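Local coordinates for lipoprotein (Mycoplasma mycoides subsp. capri, PDB 7ADK), which probably cleaves proteins as a membrane-bound peptidase of the Mycoplasma DUF31 family, a branch of the chymotrypsin-like PA clan, at residues Q604-F609 with N695-Q700; I701-F706 with T783-A788; D430-N435 with P440-F445. All blocks are in the same frame, centred on the assembly; numbering follows the deposited sequence.

Interaction 1 of 3, residues Q604-F609 with N695-Q700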
ATOM      1  N   GLN B 604     -15.471  39.556   0.081  1.00 78.56           N
ATOM      2  CA  GLN B 604     -15.953  38.985  -1.172  1.00 78.56           C
ATOM      3  C   GLN B 604     -15.021  37.907  -1.736  1.00 78.56           C
ATOM      4  O   GLN B 604     -15.476  37.069  -2.505  1.00 78.56           O
ATOM      5  CB  GLN B 604     -16.260  40.090  -2.201  1.00 78.56           C
ATOM      6  CG  GLN B 604     -15.087  40.666  -3.012  1.00 78.56           C
ATOM      7  CD  GLN B 604     -14.140  41.581  -2.245  1.00 78.56           C
ATOM      8  OE1 GLN B 604     -14.278  41.840  -1.059  1.00 78.56           O
ATOM      9  NE2 GLN B 604     -13.133  42.107  -2.893  1.00 78.56           N
ATOM     10  N   THR B 605     -13.739  37.889  -1.363  1.00 73.61           N
ATOM     11  CA  THR B 605     -12.834  36.803  -1.762  1.00 73.61           C
ATOM     12  C   THR B 605     -13.043  35.577  -0.896  1.00 73.61           C
ATOM     13  O   THR B 605     -13.222  34.491  -1.433  1.00 73.61           O
ATOM     14  CB  THR B 605     -11.363  37.176  -1.679  1.00 73.61           C
ATOM     15  OG1 THR B 605     -11.110  38.394  -2.322  1.00 73.61           O
ATOM     16  CG2 THR B 605     -10.481  36.128  -2.349  1.00 73.61           C
ATOM     17  N   TYR B 606     -13.049  35.728   0.430  1.00 70.51           N
ATOM     18  CA  TYR B 606     -13.212  34.591   1.333  1.00 70.51           C
ATOM     19  C   TYR B 606     -14.532  33.859   1.077  1.00 70.51           C
ATOM     20  O   TYR B 606     -14.568  32.633   1.055  1.00 70.51           O
ATOM     21  CB  TYR B 606     -13.090  35.063   2.788  1.00 70.51           C
ATOM     22  CG  TYR B 606     -13.028  33.914   3.775  1.00 70.51           C
ATOM     23  CD1 TYR B 606     -11.819  33.224   3.958  1.00 70.51           C
ATOM     24  CD2 TYR B 606     -14.190  33.461   4.416  1.00 70.51           C
ATOM     25  CE1 TYR B 606     -11.772  32.049   4.723  1.00 70.51           C
ATOM     26  CE2 TYR B 606     -14.157  32.275   5.168  1.00 70.51           C
ATOM     27  CZ  TYR B 606     -12.956  31.554   5.291  1.00 70.51           C
ATOM     28  OH  TYR B 606     -12.958  30.362   5.923  1.00 70.51           O
ATOM     29  N   ALA B 607     -15.611  34.597   0.803  1.00 70.91           N
ATOM     30  CA  ALA B 607     -16.926  34.027   0.538  1.00 70.91           C
ATOM     31  C   ALA B 607     -16.980  33.068  -0.665  1.00 70.91           C
ATOM     32  O   ALA B 607     -17.914  32.277  -0.764  1.00 70.91           O
ATOM     33  CB  ALA B 607     -17.910  35.163   0.376  1.00 70.91           C
ATOM     34  N   LYS B 608     -16.006  33.127  -1.584  1.00 71.86           N
ATOM     35  CA  LYS B 608     -15.868  32.208  -2.722  1.00 71.86           C
ATOM     36  C   LYS B 608     -15.347  30.831  -2.294  1.00 71.86           C
ATOM     37  O   LYS B 608     -15.586  29.865  -3.000  1.00 71.86           O
ATOM     38  CB  LYS B 608     -14.972  32.825  -3.811  1.00 71.86           C
ATOM     39  CG  LYS B 608     -15.565  34.093  -4.429  1.00 71.86           C
ATOM     40  CD  LYS B 608     -14.811  34.623  -5.660  1.00 71.86           C
ATOM     41  CE  LYS B 608     -13.461  35.273  -5.335  1.00 71.86           C
ATOM     42  NZ  LYS B 608     -12.720  35.695  -6.551  1.00 71.86           N
ATOM     43  N   PHE B 609     -14.682  30.718  -1.146  1.00 69.60           N
ATOM     44  CA  PHE B 609     -14.193  29.468  -0.553  1.00 69.60           C
ATOM     45  C   PHE B 609     -15.034  29.006   0.659  1.00 69.60           C
ATOM     46  O   PHE B 609     -14.865  27.893   1.151  1.00 69.60           O
ATOM     47  CB  PHE B 609     -12.743  29.699  -0.114  1.00 69.60           C
ATOM     48  CG  PHE B 609     -11.736  30.060  -1.189  1.00 69.60           C
ATOM     49  CD1 PHE B 609     -10.933  29.063  -1.765  1.00 69.60           C
ATOM     50  CD2 PHE B 609     -11.536  31.399  -1.555  1.00 69.60           C
ATOM     51  CE1 PHE B 609      -9.933  29.398  -2.688  1.00 69.60           C
ATOM     52  CE2 PHE B 609     -10.546  31.732  -2.490  1.00 69.60           C
ATOM     53  CZ  PHE B 609      -9.734  30.737  -3.047  1.00 69.60           C
ATOM     54  N   ASN B 695     -11.093  20.632  -2.045  1.00 65.95           N
ATOM     55  CA  ASN B 695     -11.589  20.874  -0.693  1.00 65.95           C
ATOM     56  C   ASN B 695     -11.171  22.276  -0.230  1.00 65.95           C
ATOM     57  O   ASN B 695     -10.740  23.095  -1.040  1.00 65.95           O
ATOM     58  CB  ASN B 695     -11.193  19.699   0.227  1.00 65.95           C
ATOM     59  CG  ASN B 695     -11.839  18.375  -0.147  1.00 65.95           C
ATOM     60  OD1 ASN B 695     -11.206  17.339  -0.149  1.00 65.95           O
ATOM     61  ND2 ASN B 695     -13.106  18.317  -0.492  1.00 65.95           N
ATOM     62  N   PHE B 696     -11.382  22.589   1.044  1.00 65.72           N
ATOM     63  CA  PHE B 696     -11.474  23.965   1.526  1.00 65.72           C
ATOM     64  C   PHE B 696     -10.563  24.213   2.733  1.00 65.72           C
ATOM     65  O   PHE B 696      -9.612  23.475   2.989  1.00 65.72           O
ATOM     66  CB  PHE B 696     -12.956  24.257   1.818  1.00 65.72           C
ATOM     67  CG  PHE B 696     -13.907  23.890   0.698  1.00 65.72           C
ATOM     68  CD1 PHE B 696     -14.089  24.775  -0.378  1.00 65.72           C
ATOM     69  CD2 PHE B 696     -14.585  22.655   0.711  1.00 65.72           C
ATOM     70  CE1 PHE B 696     -14.931  24.419  -1.441  1.00 65.72           C
ATOM     71  CE2 PHE B 696     -15.432  22.303  -0.350  1.00 65.72           C
ATOM     72  CZ  PHE B 696     -15.595  23.185  -1.431  1.00 65.72           C
ATOM     73  N   PHE B 697     -10.851  25.271   3.482  1.00 63.08           N
ATOM     74  CA  PHE B 697     -10.209  25.599   4.748  1.00 63.08           C
ATOM     75  C   PHE B 697     -10.686  24.747   5.942  1.00 63.08           C
ATOM     76  O   PHE B 697     -11.822  24.293   6.010  1.00 63.08           O
ATOM     77  CB  PHE B 697     -10.420  27.086   5.009  1.00 63.08           C
ATOM     78  CG  PHE B 697      -9.968  28.032   3.913  1.00 63.08           C
ATOM     79  CD1 PHE B 697      -8.644  27.995   3.447  1.00 63.08           C
ATOM     80  CD2 PHE B 697     -10.863  28.983   3.392  1.00 63.08           C
ATOM     81  CE1 PHE B 697      -8.221  28.889   2.454  1.00 63.08           C
ATOM     82  CE2 PHE B 697     -10.419  29.913   2.446  1.00 63.08           C
ATOM     83  CZ  PHE B 697      -9.104  29.854   1.973  1.00 63.08           C
ATOM     84  N   SER B 698      -9.790  24.522   6.893  1.00 68.13           N
ATOM     85  CA  SER B 698      -9.983  23.724   8.100  1.00 68.13           C
ATOM     86  C   SER B 698     -10.637  24.511   9.242  1.00 68.13           C
ATOM     87  O   SER B 698     -10.240  25.632   9.549  1.00 68.13           O
ATOM     88  CB  SER B 698      -8.614  23.234   8.541  1.00 68.13           C
ATOM     89  OG  SER B 698      -8.712  22.335   9.604  1.00 68.13           O
ATOM     90  N   TYR B 699     -11.597  23.914   9.944  1.00 72.00           N
ATOM     91  CA  TYR B 699     -12.218  24.461  11.159  1.00 72.00           C
ATOM     92  C   TYR B 699     -11.397  24.077  12.416  1.00 72.00           C
ATOM     93  O   TYR B 699     -11.944  23.798  13.476  1.00 72.00           O
ATOM     94  CB  TYR B 699     -13.710  24.055  11.231  1.00 72.00           C
ATOM     95  CG  TYR B 699     -14.687  24.724  10.266  1.00 72.00           C
ATOM     96  CD1 TYR B 699     -14.512  24.645   8.868  1.00 72.00           C
ATOM     97  CD2 TYR B 699     -15.828  25.386  10.768  1.00 72.00           C
ATOM     98  CE1 TYR B 699     -15.443  25.232   7.993  1.00 72.00           C
ATOM     99  CE2 TYR B 699     -16.775  25.956   9.897  1.00 72.00           C
ATOM    100  CZ  TYR B 699     -16.581  25.883   8.503  1.00 72.00           C
ATOM    101  OH  TYR B 699     -17.514  26.389   7.662  1.00 72.00           O
ATOM    102  N   GLN B 700     -10.069  24.027  12.326  1.00 71.66           N
ATOM    103  CA  GLN B 700      -9.167  23.916  13.479  1.00 71.66           C
ATOM    104  C   GLN B 700      -9.086  25.247  14.255  1.00 71.66           C
ATOM    105  O   GLN B 700      -8.855  26.295  13.654  1.00 71.66           O
ATOM    106  CB  GLN B 700      -7.777  23.458  13.000  1.00 71.66           C
ATOM    107  CG  GLN B 700      -7.110  22.449  13.935  1.00 71.66           C
ATOM    108  CD  GLN B 700      -6.558  23.043  15.210  1.00 71.66           C
ATOM    109  OE1 GLN B 700      -5.760  23.956  15.212  1.00 71.66           O
ATOM    110  NE2 GLN B 700      -6.939  22.543  16.353  1.00 71.66           N
TER
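The ring of Phe697 sits between Tyr606 and Phe609, with one of them on either side of its plane. Its CE2 corner does most of the touching. CE2 lies 3.4 Å from Tyr606 CE1 and 3.5 Å from Phe609 CB, so a single ring atom meets both residues. Against Tyr606 the two planes are nearly parallel, 9° apart, but the rings have slid past each other and barely overlap, their centroids being 5.4 Å apart. The Phe609 ring is turned differently. It meets Phe697 obliquely at 38°, with Phe697 CZ over one of its faces, 4.1 Å above the plane and near the rim. Phe696 joins at the side through CD1, 3.6 Å from the carbonyl O of Phe609.

The two partners come from one turn of chain. Phe609 N bonds to Tyr606 O at 2.9 Å, which keeps the two residues close. Tyr606 reaches across because its CG stands opposite the backbone N (chi1 -171°), and the phenol then slides past the Phe697 side chain in the opposite direction. Thr605 O lies at the edge of the Phe609 ring, in its plane.

Further out, the hydroxyl of Tyr606 is hydrogen-bonded to Pro710 O, which fixes the far end of the phenol, and Lys608 forms a salt bridge to Asp598. In 695-700, Phe696 and Ser698 make backbone hydrogen bonds with Arg750 and Leu748, so this irregular run is fixed to the chain around 748-750.

Tyr606, Phe609 and Phe697 thus form a buried aromatic cluster that joins 604-609, which carries on from helix 603-606, to a loop far away in sequence. The adhesion is mainly ring and methylene packing, with the carbonyl O of Phe609 against the Phe696 ring; the Tyr606 hydroxyl is satisfied by Pro710 O.

Interaction 2 of 3, residues I701-F706 with T783-A788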
ATOM      1  N   ILE B 701      -9.281  25.232  15.581  1.00 67.33           N
ATOM      2  CA  ILE B 701      -9.250  26.455  16.400  1.00 67.33           C
ATOM      3  C   ILE B 701      -7.817  26.894  16.723  1.00 67.33           C
ATOM      4  O   ILE B 701      -7.510  28.081  16.705  1.00 67.33           O
ATOM      5  CB  ILE B 701     -10.073  26.250  17.690  1.00 67.33           C
ATOM      6  CG1 ILE B 701     -11.562  25.973  17.418  1.00 67.33           C
ATOM      7  CG2 ILE B 701      -9.914  27.406  18.686  1.00 67.33           C
ATOM      8  CD1 ILE B 701     -12.365  27.142  16.885  1.00 67.33           C
ATOM      9  N   GLY B 702      -6.921  25.951  17.010  1.00 67.62           N
ATOM     10  CA  GLY B 702      -5.592  26.231  17.545  1.00 67.62           C
ATOM     11  C   GLY B 702      -4.717  27.079  16.640  1.00 67.62           C
ATOM     12  O   GLY B 702      -4.120  28.048  17.094  1.00 67.62           O
ATOM     13  N   TYR B 703      -4.623  26.727  15.362  1.00 65.78           N
ATOM     14  CA  TYR B 703      -3.823  27.469  14.386  1.00 65.78           C
ATOM     15  C   TYR B 703      -4.484  28.751  13.849  1.00 65.78           C
ATOM     16  O   TYR B 703      -3.779  29.611  13.321  1.00 65.78           O
ATOM     17  CB  TYR B 703      -3.467  26.532  13.231  1.00 65.78           C
ATOM     18  CG  TYR B 703      -2.458  25.447  13.543  1.00 65.78           C
ATOM     19  CD1 TYR B 703      -1.215  25.801  14.086  1.00 65.78           C
ATOM     20  CD2 TYR B 703      -2.716  24.106  13.224  1.00 65.78           C
ATOM     21  CE1 TYR B 703      -0.241  24.825  14.340  1.00 65.78           C
ATOM     22  CE2 TYR B 703      -1.741  23.123  13.470  1.00 65.78           C
ATOM     23  CZ  TYR B 703      -0.505  23.477  14.041  1.00 65.78           C
ATOM     24  OH  TYR B 703       0.420  22.527  14.323  1.00 65.78           O
ATOM     25  N   ARG B 704      -5.809  28.905  13.938  1.00 67.29           N
ATOM     26  CA  ARG B 704      -6.523  30.063  13.383  1.00 67.29           C
ATOM     27  C   ARG B 704      -6.210  31.359  14.131  1.00 67.29           C
ATOM     28  O   ARG B 704      -6.372  31.443  15.344  1.00 67.29           O
ATOM     29  CB  ARG B 704      -8.030  29.780  13.390  1.00 67.29           C
ATOM     30  CG  ARG B 704      -8.837  30.740  12.507  1.00 67.29           C
ATOM     31  CD  ARG B 704     -10.323  30.718  12.862  1.00 67.29           C
ATOM     32  NE  ARG B 704     -10.868  29.355  12.915  1.00 67.29           N
ATOM     33  CZ  ARG B 704     -12.130  29.016  13.058  1.00 67.29           C
ATOM     34  NH1 ARG B 704     -13.099  29.870  13.046  1.00 67.29           N
ATOM     35  NH2 ARG B 704     -12.455  27.769  13.191  1.00 67.29           N
ATOM     36  N   SER B 705      -5.892  32.416  13.390  1.00 67.81           N
ATOM     37  CA  SER B 705      -5.783  33.788  13.911  1.00 67.81           C
ATOM     38  C   SER B 705      -7.050  34.598  13.643  1.00 67.81           C
ATOM     39  O   SER B 705      -7.561  35.242  14.558  1.00 67.81           O
ATOM     40  CB  SER B 705      -4.557  34.507  13.338  1.00 67.81           C
ATOM     41  OG  SER B 705      -4.391  35.825  13.814  1.00 67.81           O
ATOM     42  N   PHE B 706      -7.548  34.612  12.404  1.00 69.99           N
ATOM     43  CA  PHE B 706      -8.679  35.450  12.012  1.00 69.99           C
ATOM     44  C   PHE B 706      -9.987  34.708  12.259  1.00 69.99           C
ATOM     45  O   PHE B 706     -10.367  33.789  11.544  1.00 69.99           O
ATOM     46  CB  PHE B 706      -8.515  35.889  10.562  1.00 69.99           C
ATOM     47  CG  PHE B 706      -7.265  36.708  10.342  1.00 69.99           C
ATOM     48  CD1 PHE B 706      -7.171  38.018  10.848  1.00 69.99           C
ATOM     49  CD2 PHE B 706      -6.158  36.129   9.698  1.00 69.99           C
ATOM     50  CE1 PHE B 706      -5.974  38.731  10.698  1.00 69.99           C
ATOM     51  CE2 PHE B 706      -4.977  36.857   9.522  1.00 69.99           C
ATOM     52  CZ  PHE B 706      -4.883  38.162  10.027  1.00 69.99           C
ATOM     53  N   THR B 783      -4.535  18.482  10.006  1.00 63.71           N
ATOM     54  CA  THR B 783      -4.329  19.647   9.147  1.00 63.71           C
ATOM     55  C   THR B 783      -2.854  20.048   9.182  1.00 63.71           C
ATOM     56  O   THR B 783      -2.026  19.414   9.830  1.00 63.71           O
ATOM     57  CB  THR B 783      -5.301  20.772   9.545  1.00 63.71           C
ATOM     58  OG1 THR B 783      -5.307  21.850   8.651  1.00 63.71           O
ATOM     59  CG2 THR B 783      -5.012  21.395  10.897  1.00 63.71           C
ATOM     60  N   GLY B 784      -2.483  21.093   8.473  1.00 57.60           N
ATOM     61  CA  GLY B 784      -1.141  21.645   8.497  1.00 57.60           C
ATOM     62  C   GLY B 784      -1.102  23.009   7.838  1.00 57.60           C
ATOM     63  O   GLY B 784      -2.145  23.550   7.508  1.00 57.60           O
ATOM     64  N   LEU B 785       0.077  23.582   7.652  1.00 55.68           N
ATOM     65  CA  LEU B 785       0.249  25.007   7.403  1.00 55.68           C
ATOM     66  C   LEU B 785       0.861  25.307   6.037  1.00 55.68           C
ATOM     67  O   LEU B 785       1.833  24.666   5.636  1.00 55.68           O
ATOM     68  CB  LEU B 785       1.097  25.585   8.532  1.00 55.68           C
ATOM     69  CG  LEU B 785       0.437  25.462   9.917  1.00 55.68           C
ATOM     70  CD1 LEU B 785       1.382  24.803  10.905  1.00 55.68           C
ATOM     71  CD2 LEU B 785       0.037  26.824  10.447  1.00 55.68           C
ATOM     72  N   ALA B 786       0.320  26.304   5.338  1.00 55.90           N
ATOM     73  CA  ALA B 786       0.792  26.735   4.024  1.00 55.90           C
ATOM     74  C   ALA B 786       1.064  28.247   3.922  1.00 55.90           C
ATOM     75  O   ALA B 786       0.231  29.056   4.312  1.00 55.90           O
ATOM     76  CB  ALA B 786      -0.190  26.245   2.959  1.00 55.90           C
ATOM     77  N   VAL B 787       2.205  28.638   3.354  1.00 57.53           N
ATOM     78  CA  VAL B 787       2.631  30.024   3.118  1.00 57.53           C
ATOM     79  C   VAL B 787       1.846  30.640   1.977  1.00 57.53           C
ATOM     80  O   VAL B 787       1.986  30.181   0.850  1.00 57.53           O
ATOM     81  CB  VAL B 787       4.129  30.075   2.772  1.00 57.53           C
ATOM     82  CG1 VAL B 787       4.614  31.464   2.376  1.00 57.53           C
ATOM     83  CG2 VAL B 787       4.989  29.635   3.940  1.00 57.53           C
ATOM     84  N   ALA B 788       1.086  31.710   2.194  1.00 59.34           N
ATOM     85  CA  ALA B 788       0.550  32.466   1.069  1.00 59.34           C
ATOM     86  C   ALA B 788       1.662  33.295   0.405  1.00 59.34           C
ATOM     87  O   ALA B 788       2.436  33.987   1.070  1.00 59.34           O
ATOM     88  CB  ALA B 788      -0.641  33.305   1.511  1.00 59.34           C
TER
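Tyr703 drops its ring from an irregular loop against Leu785 and Thr783 of strand 783-792. Its CG is anti to the carbonyl carbon (chi1 -71°), from where the ring reaches Leu785. The main contact is CH-pi: Leu785 CD1 lies over one face of the phenol, 4.1 Å from the centroid and 23° off the ring normal, displaced toward the CE1 side, where it comes within 3.8 Å of Tyr703 CE1. The second methyl, Leu785 CD2, reaches Tyr703 CD1 at 4.0 Å, so both tips of the leucine are used, its side chain crossing the tyrosine at about a right angle. Thr783 takes a different place, its CG2 meeting Tyr703 CD2 at the ring edge, 4.2 Å away. Between Thr783 and Leu785 is Gly784, and the alternation of the strand turns both neighbours toward the loop.

Polar bonds lie around this packing. Tyr703 OH is hydrogen-bonded to Asn778 ND2, its backbone N to Gln700 OE1, and Lys250 makes a cation-pi contact with the ring. Thr783 OG1 is bonded to Pro749 O.

The ring serves Leu785 and Thr783 by apolar contact and Lys250 by cation-pi, while the hydroxyl's bond to Asn778 should limit how far it can shift.

Interaction 3 of 3, residues D430-N435 with P440-F445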
ATOM      1  N   ASP B 430       8.425  28.350 -13.823  1.00 64.27           N
ATOM      2  CA  ASP B 430       8.943  29.278 -14.825  1.00 64.27           C
ATOM      3  C   ASP B 430      10.104  28.677 -15.634  1.00 64.27           C
ATOM      4  O   ASP B 430      10.705  27.676 -15.246  1.00 64.27           O
ATOM      5  CB  ASP B 430       9.330  30.582 -14.107  1.00 64.27           C
ATOM      6  CG  ASP B 430       9.567  31.779 -15.015  1.00 64.27           C
ATOM      7  OD1 ASP B 430       9.096  31.769 -16.158  1.00 64.27           O
ATOM      8  OD2 ASP B 430      10.232  32.744 -14.581  1.00 64.27           O
ATOM      9  N   TYR B 431      10.434  29.307 -16.759  1.00 68.15           N
ATOM     10  CA  TYR B 431      11.669  29.082 -17.504  1.00 68.15           C
ATOM     11  C   TYR B 431      12.196  30.376 -18.132  1.00 68.15           C
ATOM     12  O   TYR B 431      11.433  31.208 -18.609  1.00 68.15           O
ATOM     13  CB  TYR B 431      11.502  27.972 -18.546  1.00 68.15           C
ATOM     14  CG  TYR B 431      10.401  28.129 -19.576  1.00 68.15           C
ATOM     15  CD1 TYR B 431      10.578  28.941 -20.710  1.00 68.15           C
ATOM     16  CD2 TYR B 431       9.220  27.386 -19.430  1.00 68.15           C
ATOM     17  CE1 TYR B 431       9.586  28.988 -21.702  1.00 68.15           C
ATOM     18  CE2 TYR B 431       8.219  27.436 -20.408  1.00 68.15           C
ATOM     19  CZ  TYR B 431       8.407  28.230 -21.551  1.00 68.15           C
ATOM     20  OH  TYR B 431       7.429  28.286 -22.482  1.00 68.15           O
ATOM     21  N   LEU B 432      13.517  30.518 -18.167  1.00 74.89           N
ATOM     22  CA  LEU B 432      14.195  31.630 -18.821  1.00 74.89           C
ATOM     23  C   LEU B 432      14.008  31.487 -20.331  1.00 74.89           C
ATOM     24  O   LEU B 432      14.177  30.394 -20.861  1.00 74.89           O
ATOM     25  CB  LEU B 432      15.666  31.600 -18.389  1.00 74.89           C
ATOM     26  CG  LEU B 432      16.570  32.681 -18.978  1.00 74.89           C
ATOM     27  CD1 LEU B 432      16.207  34.077 -18.505  1.00 74.89           C
ATOM     28  CD2 LEU B 432      17.999  32.407 -18.556  1.00 74.89           C
ATOM     29  N   ASP B 433      13.624  32.548 -21.028  1.00 88.06           N
ATOM     30  CA  ASP B 433      13.203  32.471 -22.427  1.00 88.06           C
ATOM     31  C   ASP B 433      14.172  33.209 -23.366  1.00 88.06           C
ATOM     32  O   ASP B 433      14.047  34.412 -23.593  1.00 88.06           O
ATOM     33  CB  ASP B 433      11.739  32.928 -22.521  1.00 88.06           C
ATOM     34  CG  ASP B 433      11.115  32.655 -23.889  1.00 88.06           C
ATOM     35  OD1 ASP B 433      11.837  32.251 -24.814  1.00 88.06           O
ATOM     36  OD2 ASP B 433       9.884  32.796 -24.029  1.00 88.06           O
ATOM     37  N   GLU B 434      15.168  32.496 -23.900  1.00 95.97           N
ATOM     38  CA  GLU B 434      16.172  33.052 -24.825  1.00 95.97           C
ATOM     39  C   GLU B 434      15.718  33.005 -26.300  1.00 95.97           C
ATOM     40  O   GLU B 434      16.110  33.841 -27.100  1.00 95.97           O
ATOM     41  CB  GLU B 434      17.477  32.242 -24.737  1.00 95.97           C
ATOM     42  CG  GLU B 434      18.066  32.063 -23.328  1.00 95.97           C
ATOM     43  CD  GLU B 434      17.703  30.705 -22.710  1.00 95.97           C
ATOM     44  OE1 GLU B 434      16.675  30.102 -23.092  1.00 95.97           O
ATOM     45  OE2 GLU B 434      18.476  30.210 -21.866  1.00 95.97           O
ATOM     46  N   ASN B 435      14.923  32.010 -26.677  1.00 98.31           N
ATOM     47  CA  ASN B 435      14.700  31.530 -28.046  1.00 98.31           C
ATOM     48  C   ASN B 435      13.238  31.669 -28.511  1.00 98.31           C
ATOM     49  O   ASN B 435      12.676  30.743 -29.087  1.00 98.31           O
ATOM     50  CB  ASN B 435      15.205  30.078 -28.173  1.00 98.31           C
ATOM     51  CG  ASN B 435      16.682  29.854 -27.946  1.00 98.31           C
ATOM     52  OD1 ASN B 435      17.496  30.760 -27.947  1.00 98.31           O
ATOM     53  ND2 ASN B 435      17.077  28.620 -27.761  1.00 98.31           N
ATOM     54  N   PRO B 440      13.136  25.721 -24.548  1.00 73.75           N
ATOM     55  CA  PRO B 440      13.808  26.152 -23.319  1.00 73.75           C
ATOM     56  C   PRO B 440      14.590  25.032 -22.628  1.00 73.75           C
ATOM     57  O   PRO B 440      14.234  23.865 -22.718  1.00 73.75           O
ATOM     58  CB  PRO B 440      12.690  26.679 -22.423  1.00 73.75           C
ATOM     59  CG  PRO B 440      11.521  25.783 -22.793  1.00 73.75           C
ATOM     60  CD  PRO B 440      11.715  25.568 -24.287  1.00 73.75           C
ATOM     61  N   THR B 441      15.640  25.388 -21.890  1.00 68.41           N
ATOM     62  CA  THR B 441      16.524  24.440 -21.178  1.00 68.41           C
ATOM     63  C   THR B 441      16.748  24.741 -19.691  1.00 68.41           C
ATOM     64  O   THR B 441      17.190  23.863 -18.952  1.00 68.41           O
ATOM     65  CB  THR B 441      17.901  24.371 -21.852  1.00 68.41           C
ATOM     66  OG1 THR B 441      18.525  25.631 -21.794  1.00 68.41           O
ATOM     67  CG2 THR B 441      17.836  23.956 -23.308  1.00 68.41           C
ATOM     68  N   LYS B 442      16.421  25.950 -19.224  1.00 64.19           N
ATOM     69  CA  LYS B 442      16.720  26.443 -17.876  1.00 64.19           C
ATOM     70  C   LYS B 442      15.437  26.799 -17.133  1.00 64.19           C
ATOM     71  O   LYS B 442      14.733  27.736 -17.498  1.00 64.19           O
ATOM     72  CB  LYS B 442      17.695  27.617 -18.019  1.00 64.19           C
ATOM     73  CG  LYS B 442      18.396  27.981 -16.711  1.00 64.19           C
ATOM     74  CD  LYS B 442      19.593  28.883 -17.011  1.00 64.19           C
ATOM     75  CE  LYS B 442      20.480  29.035 -15.784  1.00 64.19           C
ATOM     76  NZ  LYS B 442      21.895  29.249 -16.144  1.00 64.19           N
ATOM     77  N   PHE B 443      15.126  26.008 -16.111  1.00 62.54           N
ATOM     78  CA  PHE B 443      13.818  25.940 -15.454  1.00 62.54           C
ATOM     79  C   PHE B 443      13.902  26.299 -13.975  1.00 62.54           C
ATOM     80  O   PHE B 443      14.909  26.035 -13.329  1.00 62.54           O
ATOM     81  CB  PHE B 443      13.229  24.538 -15.609  1.00 62.54           C
ATOM     82  CG  PHE B 443      12.732  24.220 -16.998  1.00 62.54           C
ATOM     83  CD1 PHE B 443      13.624  23.823 -18.001  1.00 62.54           C
ATOM     84  CD2 PHE B 443      11.369  24.329 -17.288  1.00 62.54           C
ATOM     85  CE1 PHE B 443      13.154  23.494 -19.274  1.00 62.54           C
ATOM     86  CE2 PHE B 443      10.891  23.995 -18.561  1.00 62.54           C
ATOM     87  CZ  PHE B 443      11.784  23.568 -19.547  1.00 62.54           C
ATOM     88  N   TYR B 444      12.823  26.873 -13.443  1.00 61.56           N
ATOM     89  CA  TYR B 444      12.685  27.329 -12.068  1.00 61.56           C
ATOM     90  C   TYR B 444      11.521  26.628 -11.397  1.00 61.56           C
ATOM     91  O   TYR B 444      10.430  26.502 -11.961  1.00 61.56           O
ATOM     92  CB  TYR B 444      12.538  28.848 -12.001  1.00 61.56           C
ATOM     93  CG  TYR B 444      13.652  29.577 -12.698  1.00 61.56           C
ATOM     94  CD1 TYR B 444      13.608  29.741 -14.088  1.00 61.56           C
ATOM     95  CD2 TYR B 444      14.780  29.997 -11.980  1.00 61.56           C
ATOM     96  CE1 TYR B 444      14.726  30.231 -14.773  1.00 61.56           C
ATOM     97  CE2 TYR B 444      15.878  30.530 -12.668  1.00 61.56           C
ATOM     98  CZ  TYR B 444      15.877  30.600 -14.065  1.00 61.56           C
ATOM     99  OH  TYR B 444      17.005  30.955 -14.722  1.00 61.56           O
ATOM    100  N   PHE B 445      11.787  26.109 -10.205  1.00 51.80           N
ATOM    101  CA  PHE B 445      10.891  25.259  -9.440  1.00 51.80           C
ATOM    102  C   PHE B 445      10.582  25.888  -8.070  1.00 51.80           C
ATOM    103  O   PHE B 445      11.493  26.239  -7.342  1.00 51.80           O
ATOM    104  CB  PHE B 445      11.533  23.883  -9.279  1.00 51.80           C
ATOM    105  CG  PHE B 445      11.688  23.068 -10.562  1.00 51.80           C
ATOM    106  CD1 PHE B 445      12.780  23.250 -11.430  1.00 51.80           C
ATOM    107  CD2 PHE B 445      10.732  22.080 -10.861  1.00 51.80           C
ATOM    108  CE1 PHE B 445      12.893  22.477 -12.599  1.00 51.80           C
ATOM    109  CE2 PHE B 445      10.855  21.285 -12.013  1.00 51.80           C
ATOM    110  CZ  PHE B 445      11.930  21.489 -12.885  1.00 51.80           C
TER
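Tyr431 and Phe443, a non-hydrogen-bonded pair of an antiparallel hairpin, lie side by side on one face and point the same way. Their rings are oblique, at 57°, and Tyr431 CB sits over the Phe443 face, 4.2 Å from its centroid. Tyr431 CG lies between backbone N and carbonyl carbon (chi1 56°), which brings its ring over Pro440. There Pro440 CG stands almost centrally above one face, 3.9 Å from the centroid, a CH-pi contact.

On the other face Tyr444 turns its ring edge to the facing strand: Leu432 N is 3.6 Å from Tyr444 CE1. The Leu432 and Lys442 side chains lie side by side, Leu432 CD2 4.2 Å from Lys442 CD.

Setting the register, Tyr444 N gives a bond of 2.9 Å to Asp430 O, Leu432 N one of 3.1 Å to Lys442 O, and the return bond from Asp430 N to Tyr444 O is weak.

Polar ends pair within the fold: Lys442 in a salt bridge to Asp546, Tyr444 OH with Glu544, Asp430 with Tyr824 and Ser837. The hairpin is flanked in its sheet by strands 541-546 and 836-837, with helix 824-831 against the Asp430 and Tyr444 face and helix 575-582 against Phe443.

Overall arrangement
From the N terminus, interaction 3 comes first: it closes the short connection of the hairpin between strands 421-433 and 442-447, within the large antiparallel sheet. Interaction 1 follows, bringing 695-700 back to 604-609 across 85 residues with little regular structure. Interaction 2 opens at the very next residue and closes a 76-residue excursion, rich in strand, on the second, mixed sheet. The three run in series, none enclosing or crossing another. Interactions 1 and 2 touch, Ser698 OG lying 3.6 Å from Thr783 OG1, so the continuous run 695-706 links 604-609 to strand 783-792. Interaction 3 stands apart, its centre about 34 Å from each of the others.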